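Local structure of 1H-3-hydroxy-4-oxoquinoline 2,4-dioxygenase (Pseudomonas putida, 3IBT) at residues Gly128-Leu133 / Glu184-Tyr189; Leu122-Pro127 / Ser194-Met199; His34-Asn39 / Pro246-Pro251; Phe25-Trp30 / Ile51-Arg56. The protein catalyses the cofactor-independent cleavage of the heteroaromatic ring of 3-hydroxy-1H-quinolin-4-one with dioxygen, releasing N-formylanthranilate and carbon monoxide. All coordinates share one frame; numbering follows the deposited sequence.

How the interactions relate
Interactions 1 and 2 are neighbours, with centres about 11 Å apart: the OH of Y189 probably donates to the carbonyl O of L122 at 2.9 Å, and the F129 and L122 side chains pack together. Interactions 3 and 4, about 12 Å apart between centres, meet where F37 and H34 lie against the strand ends holding L26 and C52. These pairs flank the probable substrate site. W30, at the end of interaction 4 and a substrate-binding residue by similarity, packs on E184 and I185 of interaction 1. L122 of interaction 2 comes within about 6 Å, side chain to side chain, of H244, by similarity the proton donor/acceptor. Segment 246-251 of interaction 3 begins just after H244.

Interaction 1 (Gly128-Leu133 / Glu184-Tyr189); sequences GFWQQL and EIEANY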
# COMPACT_ATOMS: atom_id res chain seq x y z
N GLY A 128 16.09 11.83 6.92
CA GLY A 128 15.65 10.80 7.90
C GLY A 128 15.31 9.44 7.32
O GLY A 128 15.85 8.42 7.74
N PHE A 129 14.41 9.46 6.33
CA PHE A 129 13.96 8.31 5.58
C PHE A 129 15.09 7.47 4.96
O PHE A 129 15.20 6.27 5.22
CB PHE A 129 13.02 8.83 4.51
CG PHE A 129 12.37 7.78 3.72
CD1 PHE A 129 11.46 6.91 4.33
CD2 PHE A 129 12.63 7.66 2.37
CE1 PHE A 129 10.83 5.91 3.60
CE2 PHE A 129 12.00 6.68 1.60
CZ PHE A 129 11.08 5.82 2.22
N TRP A 130 15.92 8.11 4.14
CA TRP A 130 17.05 7.43 3.55
C TRP A 130 17.90 6.70 4.56
O TRP A 130 18.46 5.66 4.26
CB TRP A 130 17.95 8.45 2.89
CG TRP A 130 17.33 9.03 1.72
CD1 TRP A 130 16.90 10.31 1.56
CD2 TRP A 130 17.06 8.36 0.51
NE1 TRP A 130 16.39 10.48 0.31
CE2 TRP A 130 16.47 9.29 -0.36
CE3 TRP A 130 17.28 7.05 0.07
CZ2 TRP A 130 16.10 8.96 -1.64
CZ3 TRP A 130 16.90 6.73 -1.20
CH2 TRP A 130 16.32 7.67 -2.05
N GLN A 131 18.03 7.28 5.75
CA GLN A 131 18.78 6.61 6.79
C GLN A 131 18.11 5.32 7.23
O GLN A 131 18.74 4.28 7.32
CB GLN A 131 18.99 7.51 7.99
CG GLN A 131 20.11 7.02 8.91
CD GLN A 131 20.54 8.06 9.91
OE1 GLN A 131 19.72 8.85 10.40
NE2 GLN A 131 21.85 8.10 10.21
N GLN A 132 16.82 5.42 7.52
CA GLN A 132 16.06 4.29 8.06
C GLN A 132 15.99 3.16 7.05
O GLN A 132 15.90 1.98 7.43
CB GLN A 132 14.66 4.72 8.44
CG GLN A 132 14.54 6.01 9.23
CD GLN A 132 13.10 6.27 9.63
OE1 GLN A 132 12.40 7.07 9.01
NE2 GLN A 132 12.62 5.53 10.63
N LEU A 133 16.05 3.52 5.77
CA LEU A 133 16.16 2.51 4.75
C LEU A 133 17.52 1.80 4.83
O LEU A 133 17.64 0.59 4.53
CB LEU A 133 15.90 3.10 3.39
CG LEU A 133 14.45 3.56 3.23
CD1 LEU A 133 14.33 4.18 1.88
CD2 LEU A 133 13.44 2.42 3.39
N GLU A 184 14.11 -2.73 -1.71
CA GLU A 184 13.19 -2.47 -2.77
C GLU A 184 12.65 -1.08 -2.77
O GLU A 184 12.60 -0.46 -3.82
CB GLU A 184 12.07 -3.48 -2.79
CG GLU A 184 12.61 -4.82 -3.21
CD GLU A 184 13.40 -4.71 -4.49
OE1 GLU A 184 12.96 -3.99 -5.42
OE2 GLU A 184 14.47 -5.35 -4.56
N ILE A 185 12.25 -0.61 -1.59
CA ILE A 185 11.70 0.73 -1.46
C ILE A 185 12.79 1.71 -1.87
O ILE A 185 12.57 2.64 -2.70
CB ILE A 185 11.24 1.02 -0.01
CG1 ILE A 185 10.08 0.10 0.42
CG2 ILE A 185 10.86 2.51 0.16
CD1 ILE A 185 9.77 0.11 1.92
N GLU A 186 13.97 1.46 -1.30
CA GLU A 186 15.16 2.21 -1.61
C GLU A 186 15.32 2.21 -3.11
O GLU A 186 15.30 3.26 -3.71
CB GLU A 186 16.40 1.64 -0.93
CG GLU A 186 17.37 2.72 -0.42
CD GLU A 186 18.73 2.18 0.11
OE1 GLU A 186 19.07 0.98 -0.09
OE2 GLU A 186 19.49 3.00 0.71
N ALA A 187 15.44 1.05 -3.73
CA ALA A 187 15.55 1.00 -5.20
C ALA A 187 14.55 1.95 -5.97
O ALA A 187 14.96 2.71 -6.88
CB ALA A 187 15.43 -0.42 -5.69
N ASN A 188 13.26 1.93 -5.59
CA ASN A 188 12.25 2.68 -6.32
C ASN A 188 12.47 4.18 -6.21
O ASN A 188 12.37 4.92 -7.20
CB ASN A 188 10.86 2.33 -5.81
CG ASN A 188 10.51 0.87 -5.97
OD1 ASN A 188 10.57 0.35 -7.07
ND2 ASN A 188 10.17 0.21 -4.88
N TYR A 189 12.80 4.65 -5.03
CA TYR A 189 13.11 6.07 -4.91
C TYR A 189 14.23 6.52 -5.83
O TYR A 189 14.13 7.58 -6.44
CB TYR A 189 13.39 6.45 -3.48
CG TYR A 189 12.11 6.64 -2.73
CD1 TYR A 189 11.51 5.58 -2.09
CD2 TYR A 189 11.48 7.88 -2.68
CE1 TYR A 189 10.34 5.74 -1.42
CE2 TYR A 189 10.32 8.05 -2.00
CZ TYR A 189 9.76 6.96 -1.38
OH TYR A 189 8.57 7.09 -0.71
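F129 drives the edge of its ring against one face of Y189. The centroids are 5.1 Å apart and the planes meet at 66°, an edge-to-face (T-shaped) pair in which CE2 of F129 lies 3.6 Å from CE1 of Y189. F129 can reach across because its CG stands anti to the backbone N (chi1 -175°), which swings the ring toward the facing helix. L133, one turn on, lays its CG over the centre of the F129 ring and so backs it from within the same helix. The neighbouring CZ of F129 also meets CG2 of I185 at 3.9 Å, and CD2 of L133 touches the same methyl, so the branched isoleucine fills the angle between the two.

W130 approaches from the flank. Its six-membered ring meets CB of Y189 obliquely, CH2 lying 3.5 Å from it, while CG of E186 lies at the indole edge. E186 contributes its aliphatic part here, its CG also 4.1 Å from CD1 of L133; its carboxylate turns to Q137 and forms a salt bridge with R190. W99 meets Y189 edge-to-face as well.

The two helix segments run at 139° to one another, 10.3 Å apart at closest, a separation suited to interleaved large side chains. Such a helical pair, inserted between core strands 115-119 and 207-212, is characteristic of the cap of an alpha/beta-hydrolase fold.

Interaction 2 (Leu122-Pro127 / Ser194-Met199); sequences LLQPHP and SPLDRM
The carbonyl O of S194, a residue packed against L123 and P125, accepts from the N of R198 at 2.9 Å, while its OG takes the N-H of D197 at 3.0 Å in a nearly straight bond (164°). S194 is thus the N-cap of helix 195-200. Its OG sits between the backbone N and the carbonyl carbon (chi1 63°), the crowded position, from which a short hydroxyl can curl back over the first turn. With alanine in place of S194, the N-H of D197 would probably lose its capping acceptor and the first turn would be freer to fray. CB of S194 meanwhile faces the carbonyl O of L123 and CD of P125.

The partner segment is the loop by which the alpha/beta-hydrolase core, after strand 115-119, passes into the cap helices. D120, at the start of this loop, by similarity raises the basicity of H244.

L123 supplies most of the apolar contact from this loop. With CG beside the backbone N (chi1 -63°), it directs CD2 onto CB of P195 at 3.8 Å and onto CE of M199, a selenomethionine, at 3.6 Å; L123 and M199 cross at about a right angle. CB of L123 rests on CD1 of L196 at 3.9 Å. The same methyl of L196 also touches OE1 of Q124, whose chain bends at chi2 to bring its amide across, and CG of P195 abuts the carbonyl O of L122.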
# COMPACT_ATOMS: atom_id res chain seq x y z
N LEU A 122 4.68 8.15 1.09
CA LEU A 122 5.51 9.32 1.30
C LEU A 122 5.95 9.92 -0.03
O LEU A 122 6.82 9.40 -0.73
CB LEU A 122 6.71 8.95 2.19
CG LEU A 122 7.76 10.00 2.53
CD1 LEU A 122 7.26 11.08 3.49
CD2 LEU A 122 8.98 9.28 3.08
N LEU A 123 5.31 11.03 -0.37
CA LEU A 123 5.42 11.55 -1.72
C LEU A 123 6.81 12.10 -2.03
O LEU A 123 7.18 12.24 -3.22
CB LEU A 123 4.36 12.60 -1.98
CG LEU A 123 2.97 12.03 -1.89
CD1 LEU A 123 1.99 13.17 -1.99
CD2 LEU A 123 2.66 10.98 -2.93
N GLN A 124 7.61 12.34 -1.00
CA GLN A 124 8.89 12.93 -1.22
C GLN A 124 9.86 12.43 -0.16
O GLN A 124 9.59 12.56 1.04
CB GLN A 124 8.66 14.41 -1.12
CG GLN A 124 9.68 15.20 -1.81
CD GLN A 124 9.05 16.33 -2.59
OE1 GLN A 124 8.46 16.09 -3.67
NE2 GLN A 124 9.17 17.58 -2.08
N PRO A 125 11.03 11.86 -0.56
CA PRO A 125 11.91 11.28 0.46
C PRO A 125 12.58 12.39 1.22
O PRO A 125 12.55 13.52 0.74
CB PRO A 125 12.95 10.50 -0.36
CG PRO A 125 12.99 11.15 -1.69
CD PRO A 125 11.62 11.76 -1.91
N HIS A 126 13.20 12.11 2.36
CA HIS A 126 13.97 13.14 3.10
C HIS A 126 15.11 12.47 3.88
O HIS A 126 15.10 11.25 4.00
CB HIS A 126 13.02 13.87 4.04
CG HIS A 126 12.25 12.94 4.91
ND1 HIS A 126 12.84 12.20 5.91
CD2 HIS A 126 10.94 12.60 4.92
CE1 HIS A 126 11.93 11.45 6.51
NE2 HIS A 126 10.76 11.68 5.92
N PRO A 127 16.10 13.24 4.39
CA PRO A 127 17.30 12.61 4.98
C PRO A 127 17.00 11.54 6.00
O PRO A 127 17.56 10.45 5.92
CB PRO A 127 18.04 13.80 5.61
CG PRO A 127 17.74 14.91 4.65
CD PRO A 127 16.23 14.71 4.45
N SER A 194 10.78 10.08 -6.75
CA SER A 194 9.75 10.16 -5.75
C SER A 194 8.49 9.61 -6.35
O SER A 194 8.33 9.62 -7.56
CB SER A 194 9.48 11.63 -5.44
OG SER A 194 8.99 12.25 -6.62
N PRO A 195 7.56 9.18 -5.49
CA PRO A 195 6.21 8.95 -5.94
C PRO A 195 5.69 10.05 -6.86
O PRO A 195 5.10 9.75 -7.88
CB PRO A 195 5.43 8.95 -4.67
CG PRO A 195 6.34 8.39 -3.71
CD PRO A 195 7.72 8.83 -4.08
N LEU A 196 5.88 11.32 -6.54
CA LEU A 196 5.38 12.38 -7.43
C LEU A 196 5.93 12.32 -8.87
O LEU A 196 5.18 12.55 -9.83
CB LEU A 196 5.63 13.76 -6.85
CG LEU A 196 4.72 14.05 -5.66
CD1 LEU A 196 5.48 15.06 -4.78
CD2 LEU A 196 3.30 14.52 -6.11
N ASP A 197 7.23 12.05 -9.02
CA ASP A 197 7.84 11.91 -10.33
C ASP A 197 7.37 10.65 -11.00
O ASP A 197 7.06 10.66 -12.18
CB ASP A 197 9.36 11.84 -10.21
CG ASP A 197 9.98 13.15 -9.77
OD1 ASP A 197 9.23 14.05 -9.34
OD2 ASP A 197 11.21 13.31 -9.86
N ARG A 198 7.34 9.56 -10.25
CA ARG A 198 6.75 8.34 -10.79
C ARG A 198 5.43 8.65 -11.54
O ARG A 198 5.32 8.37 -12.74
CB ARG A 198 6.53 7.33 -9.66
CG ARG A 198 5.81 6.08 -10.03
CD ARG A 198 6.41 5.51 -11.25
NE ARG A 198 6.00 4.12 -11.49
CZ ARG A 198 5.63 3.68 -12.68
NH1 ARG A 198 5.29 2.41 -12.86
NH2 ARG A 198 5.59 4.53 -13.71
N MSE A 199 4.49 9.27 -10.82
CA MSE A 199 3.13 9.51 -11.28
C MSE A 199 3.12 10.48 -12.44
O MSE A 199 2.45 10.26 -13.47
CB MSE A 199 2.24 10.01 -10.12
CG MSE A 199 1.91 8.94 -9.07
SE MSE A 199 0.76 9.45 -7.49
CE MSE A 199 1.99 10.66 -6.49

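Interaction 3 (His34-Asn39 / Pro246-Pro251); sequences HRLFKN and PSLENP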
# COMPACT_ATOMS: atom_id res chain seq x y z
N HIS A 34 -3.35 -8.77 4.98
CA HIS A 34 -4.74 -8.46 4.77
C HIS A 34 -5.35 -7.96 6.10
O HIS A 34 -6.36 -7.22 6.12
CB HIS A 34 -5.48 -9.68 4.22
CG HIS A 34 -5.68 -10.77 5.23
ND1 HIS A 34 -4.65 -11.30 5.97
CD2 HIS A 34 -6.79 -11.44 5.61
CE1 HIS A 34 -5.11 -12.24 6.77
NE2 HIS A 34 -6.41 -12.35 6.58
N ARG A 35 -4.72 -8.33 7.22
CA ARG A 35 -5.13 -7.83 8.54
C ARG A 35 -4.93 -6.30 8.67
O ARG A 35 -5.45 -5.64 9.56
CB ARG A 35 -4.41 -8.62 9.64
CG ARG A 35 -4.69 -10.12 9.58
CD ARG A 35 -3.77 -10.98 10.49
NE ARG A 35 -2.35 -10.94 10.08
CZ ARG A 35 -1.31 -11.26 10.85
NH1 ARG A 35 -1.50 -11.64 12.11
NH2 ARG A 35 -0.06 -11.18 10.38
N LEU A 36 -4.16 -5.70 7.79
CA LEU A 36 -4.12 -4.24 7.80
C LEU A 36 -5.54 -3.73 7.53
O LEU A 36 -5.92 -2.65 7.97
CB LEU A 36 -3.13 -3.70 6.77
CG LEU A 36 -2.93 -2.16 6.74
CD1 LEU A 36 -2.42 -1.61 8.09
CD2 LEU A 36 -1.99 -1.72 5.64
N PHE A 37 -6.34 -4.51 6.81
CA PHE A 37 -7.60 -4.02 6.35
C PHE A 37 -8.75 -4.48 7.21
O PHE A 37 -9.89 -4.37 6.82
CB PHE A 37 -7.84 -4.39 4.88
CG PHE A 37 -6.82 -3.81 3.93
CD1 PHE A 37 -5.85 -4.64 3.34
CD2 PHE A 37 -6.81 -2.45 3.64
CE1 PHE A 37 -4.88 -4.13 2.47
CE2 PHE A 37 -5.83 -1.91 2.77
CZ PHE A 37 -4.87 -2.76 2.18
N LYS A 38 -8.44 -4.95 8.41
CA LYS A 38 -9.41 -5.72 9.14
C LYS A 38 -10.61 -4.87 9.48
O LYS A 38 -11.75 -5.40 9.50
CB LYS A 38 -8.82 -6.37 10.40
CG LYS A 38 -8.43 -5.40 11.51
CD LYS A 38 -7.98 -6.19 12.73
CE LYS A 38 -8.10 -5.33 14.00
NZ LYS A 38 -7.00 -5.49 15.01
N ASN A 39 -10.35 -3.57 9.73
CA ASN A 39 -11.43 -2.63 10.11
C ASN A 39 -12.11 -2.08 8.89
O ASN A 39 -13.32 -1.95 8.89
CB ASN A 39 -10.94 -1.48 10.99
CG ASN A 39 -10.45 -1.94 12.35
OD1 ASN A 39 -10.87 -3.01 12.87
ND2 ASN A 39 -9.55 -1.14 12.95
N PRO A 246 -4.00 4.93 8.27
CA PRO A 246 -5.36 5.44 8.40
C PRO A 246 -6.45 4.33 8.27
O PRO A 246 -7.57 4.48 8.75
CB PRO A 246 -5.47 6.47 7.28
CG PRO A 246 -4.30 6.27 6.39
CD PRO A 246 -3.24 5.60 7.18
N SER A 247 -6.12 3.23 7.62
CA SER A 247 -7.09 2.15 7.49
C SER A 247 -7.34 1.46 8.83
O SER A 247 -8.35 0.82 8.99
CB SER A 247 -6.56 1.15 6.50
OG SER A 247 -5.24 0.77 6.90
N LEU A 248 -6.40 1.61 9.77
CA LEU A 248 -6.54 1.00 11.08
C LEU A 248 -7.02 2.04 12.04
O LEU A 248 -7.98 1.82 12.74
CB LEU A 248 -5.20 0.49 11.57
CG LEU A 248 -4.67 -0.82 11.01
CD1 LEU A 248 -3.27 -1.08 11.60
CD2 LEU A 248 -5.62 -1.96 11.34
N GLU A 249 -6.33 3.18 12.06
CA GLU A 249 -6.69 4.29 12.95
C GLU A 249 -8.09 4.93 12.66
O GLU A 249 -8.83 5.33 13.59
CB GLU A 249 -5.60 5.35 12.94
CG GLU A 249 -5.75 6.33 14.09
CD GLU A 249 -4.72 7.48 14.04
OE1 GLU A 249 -4.14 7.72 12.94
OE2 GLU A 249 -4.50 8.13 15.12
N ASN A 250 -8.44 5.07 11.39
CA ASN A 250 -9.66 5.76 11.08
C ASN A 250 -10.45 5.08 10.00
O ASN A 250 -10.70 5.68 8.95
CB ASN A 250 -9.38 7.20 10.72
CG ASN A 250 -9.15 8.08 11.96
OD1 ASN A 250 -9.93 8.09 12.92
ND2 ASN A 250 -8.05 8.83 11.94
N PRO A 251 -10.91 3.84 10.26
CA PRO A 251 -11.57 3.12 9.18
C PRO A 251 -12.82 3.85 8.68
O PRO A 251 -13.03 3.86 7.48
CB PRO A 251 -11.92 1.76 9.79
CG PRO A 251 -11.88 1.97 11.26
CD PRO A 251 -10.90 3.08 11.52
O HOH W 1 -8.63 -1.58 8.51
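L248 spreads its isobutyl group over the turn at L36. Its CG is anti to the carbonyl carbon (chi1 -78°), which lays CD1 against CD1 of L36 at 3.7 Å and CD2 3.5 Å from the carbonyl O of L36. The two leucines cross at about a right angle, meeting through their CD1 methyls, and H165 of helix 160-169 touches both. Replacing L248 by an alanine would probably open a gap beside CD1 of L36 and leave that side chain freer to turn.

N39 holds the other end. CB of N39 packs on CG of P251 at 3.6 Å, a match of a short aliphatic stem with a rigid ring. The main partner of its ND2 is D161, and the hydrogen bond from ND2 to the carbonyl O of L248 is a weaker second one (3.4 Å, 146°), so a residue whose small head carries two N-H groups suits this place.

L36 completes the trio. With CG anti to its backbone N (chi1 -176°), it sets CG against OG of S247 at 3.7 Å. A water sits in the seam between the backbones: it donates to the carbonyl O of L36 at 3.0 Å and weakly accepts from the N of N39, while its position by the carbonyl O of S247 is doubtfully close.

Helix 246-249 begins just after H244, the proton donor/acceptor by similarity, while L36 lies about 4 Å, side chain to side chain, from Q32 and T94 of the likely substrate site. The contact thus joins the loop after strand 23-27 to the histidine loop of an alpha/beta-hydrolase fold.

Interaction 4 (Phe25-Trp30 / Ile51-Arg56); sequences FLLSGW and ICPDWR
Strands 23-27 and 49-53, with helix 40-44 between them in the chain, form a beta-alpha-beta unit in the central sheet, and this contact joins their parallel C-terminal ends. The N of L26 donates to the carbonyl O of I51 at 2.9 Å, nearly straight at 163°. The next carbonyl, of L26, meets CD of P53 at 3.3 Å and the CA-H of C52: proline, lacking an N-H, ends the backbone pairing as the strands part.

Side chains alternate between the faces. On one, the F25 ring lies alongside I51, CD2 of F25 being 3.8 Å from CB of I51, with CG of P53 at the ring's edge; CD2 of L27 also touches that proline carbon, at 3.6 Å. On the other, CB of L26 meets the polarisable SG of C52.

Beyond the strands the indole of W55 bridges the gap. Its CG beside the backbone N (chi1 -71°) turns the indole toward the S28 turn, where NE1 donates to the carbonyl O of S28 at 3.0 Å; the oxygen lies in the ring plane, whereas the N-H arrives above the carbonyl plane. OG of S28 donates to the carbonyl O of G29 on an in-plane lone pair, and accepts from a water at 2.7 Å that also donates to the carbonyl O of P53.

These bonds anchor the turn leading to W30, a substrate-binding residue by similarity, in the position where alpha/beta hydrolases carry their oxyanion-hole loop.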
# COMPACT_ATOMS: atom_id res chain seq x y z
N PHE A 25 -9.66 -4.06 -4.93
CA PHE A 25 -8.56 -4.76 -4.28
C PHE A 25 -8.00 -3.92 -3.14
O PHE A 25 -7.72 -2.70 -3.31
CB PHE A 25 -7.42 -5.02 -5.26
CG PHE A 25 -7.61 -6.25 -6.09
CD1 PHE A 25 -8.18 -6.16 -7.35
CD2 PHE A 25 -7.17 -7.48 -5.62
CE1 PHE A 25 -8.35 -7.33 -8.15
CE2 PHE A 25 -7.33 -8.68 -6.40
CZ PHE A 25 -7.92 -8.60 -7.67
N LEU A 26 -7.82 -4.56 -1.98
CA LEU A 26 -7.14 -3.89 -0.88
C LEU A 26 -5.72 -4.43 -0.69
O LEU A 26 -5.56 -5.52 -0.13
CB LEU A 26 -7.97 -3.98 0.41
CG LEU A 26 -9.23 -3.13 0.57
CD1 LEU A 26 -9.52 -2.93 2.05
CD2 LEU A 26 -9.13 -1.76 -0.12
N LEU A 27 -4.71 -3.65 -1.13
CA LEU A 27 -3.28 -4.09 -1.19
C LEU A 27 -2.39 -3.44 -0.16
O LEU A 27 -2.25 -2.21 -0.15
CB LEU A 27 -2.67 -3.76 -2.56
CG LEU A 27 -3.39 -4.19 -3.84
CD1 LEU A 27 -2.85 -3.43 -5.09
CD2 LEU A 27 -3.32 -5.70 -3.98
N SER A 28 -1.72 -4.24 0.65
CA SER A 28 -0.89 -3.69 1.74
C SER A 28 0.55 -3.13 1.39
O SER A 28 0.97 -3.10 0.23
CB SER A 28 -0.76 -4.74 2.83
OG SER A 28 0.39 -5.49 2.58
N GLY A 29 1.30 -2.69 2.40
CA GLY A 29 2.71 -2.42 2.20
C GLY A 29 3.50 -3.69 2.41
O GLY A 29 2.91 -4.78 2.59
N TRP A 30 4.84 -3.57 2.35
CA TRP A 30 5.76 -4.69 2.62
C TRP A 30 5.64 -5.04 4.07
O TRP A 30 5.39 -4.15 4.90
CB TRP A 30 7.21 -4.27 2.35
CG TRP A 30 7.52 -4.09 0.91
CD1 TRP A 30 7.33 -2.95 0.16
CD2 TRP A 30 8.07 -5.07 0.02
NE1 TRP A 30 7.73 -3.17 -1.14
CE2 TRP A 30 8.19 -4.46 -1.26
CE3 TRP A 30 8.49 -6.41 0.17
CZ2 TRP A 30 8.71 -5.14 -2.37
CZ3 TRP A 30 8.99 -7.09 -0.94
CH2 TRP A 30 9.10 -6.46 -2.19
N ILE A 51 -11.33 -7.87 -2.22
CA ILE A 51 -10.24 -8.85 -2.16
C ILE A 51 -9.00 -8.29 -1.45
O ILE A 51 -8.35 -7.40 -1.97
CB ILE A 51 -9.81 -9.30 -3.57
CG1 ILE A 51 -11.03 -9.51 -4.48
CG2 ILE A 51 -8.96 -10.54 -3.45
CD1 ILE A 51 -11.04 -10.85 -5.29
N CYS A 52 -8.66 -8.81 -0.28
CA CYS A 52 -7.43 -8.40 0.35
C CYS A 52 -6.37 -9.49 0.16
O CYS A 52 -6.39 -10.49 0.89
CB CYS A 52 -7.63 -8.11 1.84
SG CYS A 52 -8.81 -6.80 2.17
N PRO A 53 -5.46 -9.35 -0.84
CA PRO A 53 -4.34 -10.31 -1.00
C PRO A 53 -3.11 -10.18 -0.07
O PRO A 53 -2.92 -9.19 0.61
CB PRO A 53 -3.92 -10.14 -2.47
CG PRO A 53 -4.64 -8.93 -2.99
CD PRO A 53 -5.49 -8.33 -1.90
N ASP A 54 -2.31 -11.25 -0.02
CA ASP A 54 -1.08 -11.28 0.78
C ASP A 54 0.10 -11.49 -0.15
O ASP A 54 0.31 -12.59 -0.70
CB ASP A 54 -1.10 -12.40 1.82
CG ASP A 54 -2.42 -12.51 2.55
OD1 ASP A 54 -3.15 -11.47 2.57
OD2 ASP A 54 -2.72 -13.61 3.10
N TRP A 55 0.88 -10.43 -0.29
CA TRP A 55 2.07 -10.41 -1.11
C TRP A 55 2.93 -11.68 -0.98
O TRP A 55 2.96 -12.31 0.09
CB TRP A 55 2.87 -9.20 -0.68
CG TRP A 55 2.27 -7.90 -1.08
CD1 TRP A 55 2.16 -6.76 -0.32
CD2 TRP A 55 1.75 -7.58 -2.36
NE1 TRP A 55 1.58 -5.75 -1.06
CE2 TRP A 55 1.33 -6.22 -2.32
CE3 TRP A 55 1.60 -8.30 -3.56
CZ2 TRP A 55 0.75 -5.59 -3.41
CZ3 TRP A 55 1.02 -7.66 -4.64
CH2 TRP A 55 0.60 -6.32 -4.56
N ARG A 56 3.61 -12.06 -2.07
CA ARG A 56 4.69 -13.05 -1.98
C ARG A 56 5.35 -13.08 -0.60
O ARG A 56 5.79 -12.05 -0.11
CB ARG A 56 5.78 -12.75 -3.01
CG ARG A 56 5.79 -13.67 -4.18
CD ARG A 56 7.00 -13.42 -5.13
NE ARG A 56 6.48 -13.64 -6.53
CZ ARG A 56 6.45 -14.90 -7.15
NH1 ARG A 56 6.94 -16.10 -6.51
NH2 ARG A 56 5.91 -14.94 -8.43
O HOH W 2 -0.41 -7.61 1.15